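Secreted protein (Kutzneria albida DSM 43870, PDB 5M6Q) probably catalyses, as a microbial transglutaminase, the transfer of glutamine gamma-glutamyl groups of proteins to amines, and allows highly site-specific protein labelling. Local coordinates at residues 51-56 with 220-225; 61-66 with 125-130; 106-111 with 154-159. One frame throughout, in Å; residues are numbered along the deposited sequence.

In the fold
Contacts 1 and 2 rest on neighbouring strands of the central antiparallel sheet, 214-223 and 122-131, and touch where A220 pairs with S125 and P62 packs on A220. Contact 2, whose centre lies about 4 Å from the centre of the chain, is the buried one; it is largely apolar, built of proline, leucine, an aromatic ring and lysine methylenes, with no hydrogen bond between its segments. Contact 1 is partly buried and mixes leucine-alanine packing with bonds to two strand carbonyls and one strand amide. Contact 3 lies at the surface, where two loops are joined through a glutamine amide. The 61-66 loop links it to contact 2: S66 pairs with V157, and N64 O accepts a bond from N108 ND2.

Contact 1 of 3, residues 51-56 with 220-225; sequences VNLNRE and AFAKKD
R55 and N54 reach from the end of helix 47-53 to the backbone of the last strand, 214-223. The arginine can be followed outward. Its CB makes no close approach to the strand; CG lies 4.1 Å from K223 N, and CD comes to 3.1 Å from F221 O, so the aliphatic part passes close over the backbone before any charge appears. A bend at chi3 (56°) then turns the guanidinium so that NH1 meets F221 O edge-on, in the plane of the group, at 2.9 Å and nearly straight (167°). NH1 also donates to a water that in turn accepts from F221 N, while NH2 forms a salt bridge with D57, which supplies the opposite charge. Within the antiparallel sheet, A220 and A222 bond to S125 and K123 of strand 122-131 through one side of strand 214-223, whereas F221 and K223 turn their backbone groups to the other; beyond the short pairing with the 66-67 end, the end of helix 47-53 meets this side instead. L53 O, at the last turn of the helix, accepts K223 N at 2.9 Å. The next residue, N54, leaves helical geometry with positive phi, a conformation asparagine tolerates well. Its chi1 of -168° swings CG away from the backbone N and carries the amide to the strand, where ND2 donates to K223 O at 3.0 Å from above the carbonyl plane. Both backbone polar atoms of K223 are thereby engaged. Beneath these bonds, L53 CD2 rests against A220 CB at 4.1 Å and A222 CB at 4.0 Å. Two residues apart on a strand, these alanines face the same way, and their small methyls leave room for the leucine, which W177 touches as well.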
loop_
_atom_site.group_PDB
_atom_site.type_symbol
_atom_site.label_atom_id
_atom_site.label_comp_id
_atom_site.label_asym_id
_atom_site.label_seq_id
_atom_site.Cartn_x
_atom_site.Cartn_y
_atom_site.Cartn_z
ATOM N N VAL A 51 9.123 3.651 -0.984
ATOM C CA VAL A 51 9.718 4.936 -0.665
ATOM C C VAL A 51 8.771 5.765 0.211
ATOM O O VAL A 51 9.199 6.407 1.166
ATOM C CB VAL A 51 10.112 5.678 -1.930
ATOM C CG1 VAL A 51 10.453 7.139 -1.614
ATOM C CG2 VAL A 51 11.316 4.970 -2.567
ATOM N N ASN A 52 7.481 5.718 -0.072
ATOM C CA ASN A 52 6.550 6.521 0.713
ATOM C C ASN A 52 6.312 6.007 2.141
ATOM O O ASN A 52 5.948 6.780 3.013
ATOM C CB ASN A 52 5.218 6.650 -0.025
ATOM C CG ASN A 52 5.294 7.626 -1.189
ATOM O OD1 ASN A 52 6.201 8.454 -1.261
ATOM N ND2 ASN A 52 4.346 7.526 -2.109
ATOM N N LEU A 53 6.515 4.720 2.391
ATOM C CA LEU A 53 6.427 4.228 3.761
ATOM C C LEU A 53 7.586 4.730 4.622
ATOM O O LEU A 53 7.441 4.840 5.832
ATOM C CB LEU A 53 6.377 2.708 3.789
ATOM C CG LEU A 53 5.094 2.158 3.179
ATOM C CD1 LEU A 53 5.242 0.687 2.887
ATOM C CD2 LEU A 53 3.925 2.405 4.134
ATOM N N ASN A 54 8.724 5.037 3.996
ATOM C CA ASN A 54 9.815 5.744 4.681
ATOM C C ASN A 54 10.376 4.871 5.799
ATOM O O ASN A 54 10.748 5.352 6.860
ATOM C CB ASN A 54 9.330 7.096 5.237
ATOM C CG ASN A 54 10.483 7.996 5.706
ATOM O OD1 ASN A 54 11.625 7.814 5.298
ATOM N ND2 ASN A 54 10.174 8.967 6.558
ATOM N N ARG A 55 10.425 3.574 5.539
ATOM C CA ARG A 55 10.800 2.605 6.552
ATOM C C ARG A 55 11.919 1.698 6.106
ATOM O O ARG A 55 11.719 0.806 5.273
ATOM C CB ARG A 55 9.591 1.773 6.933
ATOM C CG ARG A 55 8.764 2.466 7.964
ATOM C CD ARG A 55 7.591 1.634 8.314
ATOM N NE ARG A 55 7.963 0.298 8.759
ATOM C CZ ARG A 55 7.072 -0.651 9.011
ATOM N NH1 ARG A 55 5.781 -0.379 8.852
ATOM N NH2 ARG A 55 7.461 -1.854 9.412
ATOM N N GLU A 56 13.090 1.908 6.696
ATOM C CA GLU A 56 14.283 1.187 6.282
ATOM C C GLU A 56 14.200 -0.298 6.590
ATOM O O GLU A 56 14.934 -1.086 6.009
ATOM C CB GLU A 56 15.511 1.790 6.948
ATOM C CG GLU A 56 15.492 1.692 8.452
ATOM C CD GLU A 56 16.728 2.306 9.070
ATOM O OE1 GLU A 56 17.841 1.779 8.828
ATOM O OE2 GLU A 56 16.578 3.333 9.767
ATOM N N ALA A 220 -0.686 0.113 6.304
ATOM C CA ALA A 220 0.640 -0.126 6.858
ATOM C C ALA A 220 1.123 1.138 7.537
ATOM O O ALA A 220 0.678 2.245 7.209
ATOM C CB ALA A 220 1.627 -0.557 5.761
ATOM N N PHE A 221 2.034 0.985 8.488
ATOM C CA PHE A 221 2.599 2.140 9.148
ATOM C C PHE A 221 3.695 2.751 8.314
ATOM O O PHE A 221 4.586 2.068 7.821
ATOM C CB PHE A 221 3.107 1.776 10.548
ATOM C CG PHE A 221 2.001 1.681 11.553
ATOM C CD1 PHE A 221 1.291 2.812 11.906
ATOM C CD2 PHE A 221 1.634 0.462 12.100
ATOM C CE1 PHE A 221 0.262 2.743 12.810
ATOM C CE2 PHE A 221 0.605 0.385 13.016
ATOM C CZ PHE A 221 -0.090 1.529 13.366
ATOM N N ALA A 222 3.580 4.049 8.112
ATOM C CA ALA A 222 4.634 4.813 7.477
ATOM C C ALA A 222 5.328 5.628 8.561
ATOM O O ALA A 222 4.736 5.946 9.590
ATOM C CB ALA A 222 4.077 5.720 6.377
ATOM N N LYS A 223 6.586 5.966 8.337
ATOM C CA LYS A 223 7.262 6.866 9.256
ATOM C C LYS A 223 7.100 8.308 8.756
ATOM O O LYS A 223 7.403 8.602 7.604
ATOM C CB LYS A 223 8.730 6.484 9.383
ATOM C CG LYS A 223 9.500 7.373 10.337
ATOM C CD LYS A 223 10.977 7.021 10.355
ATOM C CE LYS A 223 11.799 8.156 10.952
ATOM N NZ LYS A 223 13.221 7.751 11.082
ATOM N N LYS A 224 6.589 9.191 9.616
ATOM C CA LYS A 224 6.458 10.614 9.297
ATOM C C LYS A 224 7.794 11.253 8.920
ATOM O O LYS A 224 8.859 10.713 9.227
ATOM C CB LYS A 224 5.873 11.379 10.481
ATOM C CG LYS A 224 4.449 11.045 10.842
ATOM C CD LYS A 224 4.119 11.682 12.185
ATOM C CE LYS A 224 2.849 11.121 12.782
ATOM N NZ LYS A 224 2.616 11.638 14.162
ATOM N N ASP A 225 7.728 12.408 8.261
ATOM C CA ASP A 225 8.920 13.217 7.987
ATOM C C ASP A 225 9.540 13.715 9.279
ATOM O O ASP A 225 8.837 14.322 10.085
ATOM C CB ASP A 225 8.578 14.419 7.111
ATOM C CG ASP A 225 8.007 14.021 5.778
ATOM O OD1 ASP A 225 8.401 12.946 5.275
ATOM O OD2 ASP A 225 7.167 14.777 5.235
ATOM O OXT ASP A 225 10.732 13.546 9.539
HETATM O O HOH W 1 2.874 -1.568 9.122
#

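Contact 2 of 3, residues 61-66 with 125-130; sequences PPLNLS and SIFSKR
P61 and P62 close on the far end of the F127 ring, and here the packing is tight. P61 CB lies 3.5 Å from F127 CZ, approaching obliquely, while P62 O sits at the ring edge, 3.5 Å from the same carbon, where the slightly positive ring hydrogens probably suit a carbonyl oxygen. With chi1 at 60°, CG lies between the backbone N and the carbonyl carbon, and the ring rises from strand 122-131 towards the loop. This strand lies inside the antiparallel sheet, and the loop running from helix 47-53 to strand 66-67 passes over it; T49 of that helix and T218 of the neighbouring strand also touch the ring. Were F127 cut back to an alanine, a gap would probably open next to P61 CB, and P62 O and L63 CD2 would lose the ring edge they meet. The contact is looser towards L63, whose CD2 meets F127 CE1 at 4.0 Å and K129 CD at 3.9 Å, crossing both side chains at about a right angle. Leucine suits this partly exposed place by lying on the methylenes of K129, while the lysine NZ hydrogen-bonds to the hydroxyls of Y175 and Y162. A bound MES, probably from the crystallisation liquor, lies about 4 Å from the L63 side chain.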
loop_
_atom_site.group_PDB
_atom_site.type_symbol
_atom_site.label_atom_id
_atom_site.label_comp_id
_atom_site.label_asym_id
_atom_site.label_seq_id
_atom_site.Cartn_x
_atom_site.Cartn_y
_atom_site.Cartn_z
ATOM N N PRO A 61 6.457 -3.780 0.626
ATOM C CA PRO A 61 5.358 -3.248 1.435
ATOM C C PRO A 61 4.642 -4.386 2.165
ATOM O O PRO A 61 4.297 -5.387 1.548
ATOM C CB PRO A 61 4.445 -2.573 0.398
ATOM C CG PRO A 61 5.312 -2.351 -0.799
ATOM C CD PRO A 61 6.273 -3.510 -0.809
ATOM N N PRO A 62 4.420 -4.238 3.470
ATOM C CA PRO A 62 3.846 -5.342 4.248
ATOM C C PRO A 62 2.372 -5.559 3.941
ATOM O O PRO A 62 1.633 -4.586 3.796
ATOM C CB PRO A 62 4.040 -4.886 5.694
ATOM C CG PRO A 62 3.960 -3.388 5.608
ATOM C CD PRO A 62 4.507 -2.990 4.249
ATOM N N LEU A 63 1.946 -6.819 3.860
ATOM C CA LEU A 63 0.598 -7.134 3.402
ATOM C C LEU A 63 -0.291 -7.621 4.538
ATOM O O LEU A 63 -1.394 -8.106 4.297
ATOM C CB LEU A 63 0.657 -8.181 2.288
ATOM C CG LEU A 63 1.498 -7.726 1.090
ATOM C CD1 LEU A 63 1.547 -8.797 -0.007
ATOM C CD2 LEU A 63 0.960 -6.420 0.507
ATOM N N ASN A 64 0.202 -7.453 5.766
ATOM C CA ASN A 64 -0.444 -7.937 6.994
ATOM C C ASN A 64 -1.909 -7.552 7.130
ATOM O O ASN A 64 -2.729 -8.328 7.612
ATOM C CB ASN A 64 0.284 -7.387 8.238
ATOM C CG ASN A 64 1.766 -7.643 8.216
ATOM O OD1 ASN A 64 2.568 -6.725 8.409
ATOM N ND2 ASN A 64 2.147 -8.898 8.004
ATOM N N LEU A 65 -2.200 -6.308 6.774
ATOM C CA LEU A 65 -3.509 -5.710 6.993
ATOM C C LEU A 65 -4.097 -5.336 5.650
ATOM O O LEU A 65 -4.095 -4.160 5.271
ATOM C CB LEU A 65 -3.411 -4.474 7.896
ATOM C CG LEU A 65 -2.905 -4.630 9.337
ATOM C CD1 LEU A 65 -2.931 -3.269 10.026
ATOM C CD2 LEU A 65 -3.702 -5.684 10.159
ATOM N N SER A 66 -4.592 -6.347 4.938
ATOM C CA SER A 66 -5.123 -6.181 3.581
ATOM C C SER A 66 -6.621 -6.428 3.561
ATOM O O SER A 66 -7.097 -7.376 4.176
ATOM C CB SER A 66 -4.438 -7.136 2.597
ATOM O OG SER A 66 -3.072 -6.811 2.433
ATOM N N SER A 125 -0.955 4.348 6.727
ATOM C CA SER A 125 -1.088 4.772 5.344
ATOM C C SER A 125 -1.723 3.655 4.541
ATOM O O SER A 125 -1.786 2.533 5.012
ATOM C CB SER A 125 0.269 5.152 4.764
ATOM O OG SER A 125 0.769 6.296 5.427
ATOM N N ILE A 126 -2.216 3.975 3.348
ATOM C CA ILE A 126 -2.930 3.007 2.514
ATOM C C ILE A 126 -2.241 2.881 1.167
ATOM O O ILE A 126 -1.761 3.865 0.594
ATOM C CB ILE A 126 -4.411 3.393 2.323
ATOM C CG1 ILE A 126 -5.156 3.310 3.651
ATOM C CG2 ILE A 126 -5.116 2.514 1.255
ATOM C CD1 ILE A 126 -6.604 3.727 3.549
ATOM N N PHE A 127 -2.171 1.657 0.676
ATOM C CA PHE A 127 -1.836 1.445 -0.714
ATOM C C PHE A 127 -2.707 0.313 -1.201
ATOM O O PHE A 127 -3.250 -0.437 -0.402
ATOM C CB PHE A 127 -0.344 1.150 -0.894
ATOM C CG PHE A 127 0.124 -0.066 -0.168
ATOM C CD1 PHE A 127 0.062 -1.315 -0.766
ATOM C CD2 PHE A 127 0.655 0.036 1.109
ATOM C CE1 PHE A 127 0.505 -2.452 -0.093
ATOM C CE2 PHE A 127 1.090 -1.095 1.788
ATOM C CZ PHE A 127 1.023 -2.336 1.178
ATOM N N SER A 128 -2.844 0.196 -2.515
ATOM C CA SER A 128 -3.653 -0.841 -3.111
ATOM C C SER A 128 -2.787 -1.724 -3.965
ATOM O O SER A 128 -2.011 -1.243 -4.797
ATOM C CB SER A 128 -4.769 -0.251 -3.965
ATOM O OG SER A 128 -5.526 -1.305 -4.528
ATOM N N LYS A 129 -2.943 -3.022 -3.780
ATOM C CA LYS A 129 -2.154 -3.975 -4.515
ATOM C C LYS A 129 -3.044 -4.817 -5.409
ATOM O O LYS A 129 -4.073 -5.335 -4.980
ATOM C CB LYS A 129 -1.361 -4.870 -3.551
ATOM C CG LYS A 129 -0.579 -5.972 -4.227
ATOM C CD LYS A 129 -0.097 -6.990 -3.167
ATOM C CE LYS A 129 0.579 -8.179 -3.801
ATOM N NZ LYS A 129 1.774 -7.791 -4.632
ATOM N N ARG A 130 -2.631 -4.949 -6.660
ATOM C CA ARG A 130 -3.302 -5.809 -7.608
ATOM C C ARG A 130 -2.386 -6.987 -7.916
ATOM O O ARG A 130 -1.168 -6.828 -8.070
ATOM C CB ARG A 130 -3.654 -5.045 -8.890
ATOM C CG ARG A 130 -4.457 -3.759 -8.655
ATOM C CD ARG A 130 -4.972 -3.157 -9.965
ATOM N NE ARG A 130 -5.818 -4.087 -10.720
ATOM C CZ ARG A 130 -6.360 -3.822 -11.909
ATOM N NH1 ARG A 130 -6.171 -2.639 -12.486
ATOM N NH2 ARG A 130 -7.100 -4.736 -12.521
#

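Contact 3 of 3, residues 106-111 with 154-159; sequences LKNVVK and TDQVDM
An ST turn at the start of the 154-159 loop, in which T154 OG1 accepts from Q156 N, leads into the glutamine that grips the backbone of K107. Q156 runs out extended, its chi1 of -175° directing CG away from the backbone N, and its amide arrives beside the 106-111 segment. There OE1 accepts K107 N at 2.9 Å, the donor lying in the carbonyl plane on a lone pair, and the bond is close to straight (169°). NE2 returns a bond to K107 O, also 2.9 Å long and straighter still (174°); that oxygen lies in the glutamine's amide plane, although NE2 is tilted out of the backbone carbonyl plane. One primary amide therefore serves both the donor and the acceptor of a single residue, as a neighbouring strand would, and the two bonds together fix its rotation. Glutamine suits the place because its side chain ends in exactly this pair of groups and, extended, is long enough to carry them across to K107.

The joined loops flank the short strand 66-67 at the outer side of the antiparallel sheet: V157 pairs with S66 and D155 with G68, while F67 touches both L106 and Q156. L106 supplies the apolar touch, its CD2 lying 3.8 Å from T154 CB as the two side chains slide past one another in opposite directions. The same methyl flanks Q156 OE1, with CD2 3.6 Å from that oxygen. N108, just ahead of helix 109-112, has positive phi, which asparagine accepts readily. Its ND2 stands 3.9 Å from Q156 NE2, the two amide planes nearly perpendicular, and bonds to N64 O, an oxygen Q156 NE2 also reaches weakly. A water accepts from N108 ND2 at 3.2 Å and donates to OD1 of the exposed D158 at 2.9 Å.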
loop_
_atom_site.group_PDB
_atom_site.type_symbol
_atom_site.label_atom_id
_atom_site.label_comp_id
_atom_site.label_asym_id
_atom_site.label_seq_id
_atom_site.Cartn_x
_atom_site.Cartn_y
_atom_site.Cartn_z
ATOM N N LEU A 106 -9.443 -8.347 13.943
ATOM C CA LEU A 106 -8.541 -8.525 12.803
ATOM C C LEU A 106 -7.342 -9.423 13.090
ATOM O O LEU A 106 -6.948 -9.582 14.236
ATOM C CB LEU A 106 -8.025 -7.171 12.340
ATOM C CG LEU A 106 -9.102 -6.189 11.881
ATOM C CD1 LEU A 106 -8.453 -4.910 11.403
ATOM C CD2 LEU A 106 -9.922 -6.826 10.793
ATOM N N LYS A 107 -6.744 -9.976 12.036
ATOM C CA LYS A 107 -5.480 -10.685 12.171
ATOM C C LYS A 107 -4.315 -9.750 11.870
ATOM O O LYS A 107 -4.461 -8.827 11.066
ATOM C CB LYS A 107 -5.458 -11.901 11.248
ATOM C CG LYS A 107 -6.635 -12.835 11.534
ATOM C CD LYS A 107 -6.362 -14.262 11.090
ATOM C CE LYS A 107 -7.119 -15.288 11.959
ATOM N NZ LYS A 107 -8.593 -15.087 11.907
ATOM N N ASN A 108 -3.189 -9.960 12.557
ATOM C CA ASN A 108 -1.894 -9.328 12.229
ATOM C C ASN A 108 -1.741 -7.874 12.631
ATOM O O ASN A 108 -0.806 -7.222 12.190
ATOM C CB ASN A 108 -1.608 -9.420 10.727
ATOM C CG ASN A 108 -1.864 -10.798 10.175
ATOM O OD1 ASN A 108 -1.459 -11.790 10.768
ATOM N ND2 ASN A 108 -2.555 -10.868 9.032
ATOM N N VAL A 109 -2.643 -7.357 13.455
ATOM C CA VAL A 109 -2.582 -5.952 13.839
ATOM C C VAL A 109 -1.377 -5.683 14.732
ATOM O O VAL A 109 -0.709 -4.660 14.599
ATOM C CB VAL A 109 -3.883 -5.514 14.537
ATOM C CG1 VAL A 109 -3.806 -4.038 14.901
ATOM C CG2 VAL A 109 -5.081 -5.802 13.629
ATOM N N VAL A 110 -1.088 -6.610 15.640
ATOM C CA VAL A 110 0.043 -6.427 16.543
ATOM C C VAL A 110 1.347 -6.483 15.751
ATOM O O VAL A 110 2.229 -5.650 15.925
ATOM C CB VAL A 110 0.033 -7.471 17.688
ATOM C CG1 VAL A 110 1.264 -7.292 18.572
ATOM C CG2 VAL A 110 -1.245 -7.344 18.514
ATOM N N LYS A 111 1.453 -7.455 14.864
ATOM C CA LYS A 111 2.621 -7.600 14.005
ATOM C C LYS A 111 2.874 -6.357 13.128
ATOM O O LYS A 111 4.016 -6.074 12.746
ATOM C CB LYS A 111 2.443 -8.844 13.127
ATOM C CG LYS A 111 3.698 -9.306 12.405
ATOM C CD LYS A 111 3.384 -9.982 11.062
ATOM C CE LYS A 111 2.786 -11.370 11.236
ATOM N NZ LYS A 111 2.684 -12.119 9.937
ATOM N N THR A 154 -15.197 -9.033 8.382
ATOM C CA THR A 154 -14.221 -7.980 8.610
ATOM C C THR A 154 -13.648 -7.419 7.321
ATOM O O THR A 154 -12.905 -6.439 7.366
ATOM C CB THR A 154 -13.054 -8.474 9.461
ATOM O OG1 THR A 154 -12.322 -9.465 8.725
ATOM C CG2 THR A 154 -13.562 -9.056 10.760
ATOM N N ASP A 155 -13.975 -8.057 6.196
ATOM C CA ASP A 155 -13.460 -7.659 4.893
ATOM C C ASP A 155 -11.939 -7.906 4.778
ATOM O O ASP A 155 -11.301 -7.454 3.825
ATOM C CB ASP A 155 -13.795 -6.179 4.640
ATOM C CG ASP A 155 -13.778 -5.804 3.168
ATOM O OD1 ASP A 155 -14.173 -6.640 2.318
ATOM O OD2 ASP A 155 -13.393 -4.649 2.871
ATOM N N GLN A 156 -11.348 -8.635 5.726
ATOM C CA GLN A 156 -9.898 -8.840 5.669
ATOM C C GLN A 156 -9.526 -9.955 4.702
ATOM O O GLN A 156 -10.178 -10.987 4.636
ATOM C CB GLN A 156 -9.303 -9.142 7.057
ATOM C CG GLN A 156 -7.765 -9.250 7.055
ATOM C CD GLN A 156 -7.172 -9.200 8.468
ATOM O OE1 GLN A 156 -7.880 -9.407 9.446
ATOM N NE2 GLN A 156 -5.877 -8.914 8.570
ATOM N N VAL A 157 -8.462 -9.732 3.943
ATOM C CA VAL A 157 -8.014 -10.728 2.993
ATOM C C VAL A 157 -6.772 -11.393 3.554
ATOM O O VAL A 157 -5.824 -10.717 3.947
ATOM C CB VAL A 157 -7.745 -10.106 1.615
ATOM C CG1 VAL A 157 -7.014 -11.099 0.722
ATOM C CG2 VAL A 157 -9.043 -9.657 0.989
ATOM N N ASP A 158 -6.799 -12.719 3.613
ATOM C CA ASP A 158 -5.661 -13.478 4.086
ATOM C C ASP A 158 -4.588 -13.504 2.999
ATOM O O ASP A 158 -4.777 -14.136 1.970
ATOM C CB ASP A 158 -6.087 -14.901 4.451
ATOM C CG ASP A 158 -5.001 -15.669 5.217
ATOM O OD1 ASP A 158 -3.833 -15.232 5.229
ATOM O OD2 ASP A 158 -5.324 -16.720 5.810
ATOM N N MET A 159 -3.454 -12.859 3.245
ATOM C CA MET A 159 -2.392 -12.802 2.243
ATOM C C MET A 159 -1.218 -13.738 2.535
ATOM O O MET A 159 -0.204 -13.691 1.841
ATOM C CB MET A 159 -1.865 -11.368 2.105
ATOM C CG MET A 159 -2.864 -10.375 1.510
ATOM S SD MET A 159 -3.350 -10.725 -0.195
ATOM C CE MET A 159 -1.838 -10.445 -1.145
HETATM O O HOH W 2 -3.754 -13.256 7.340
#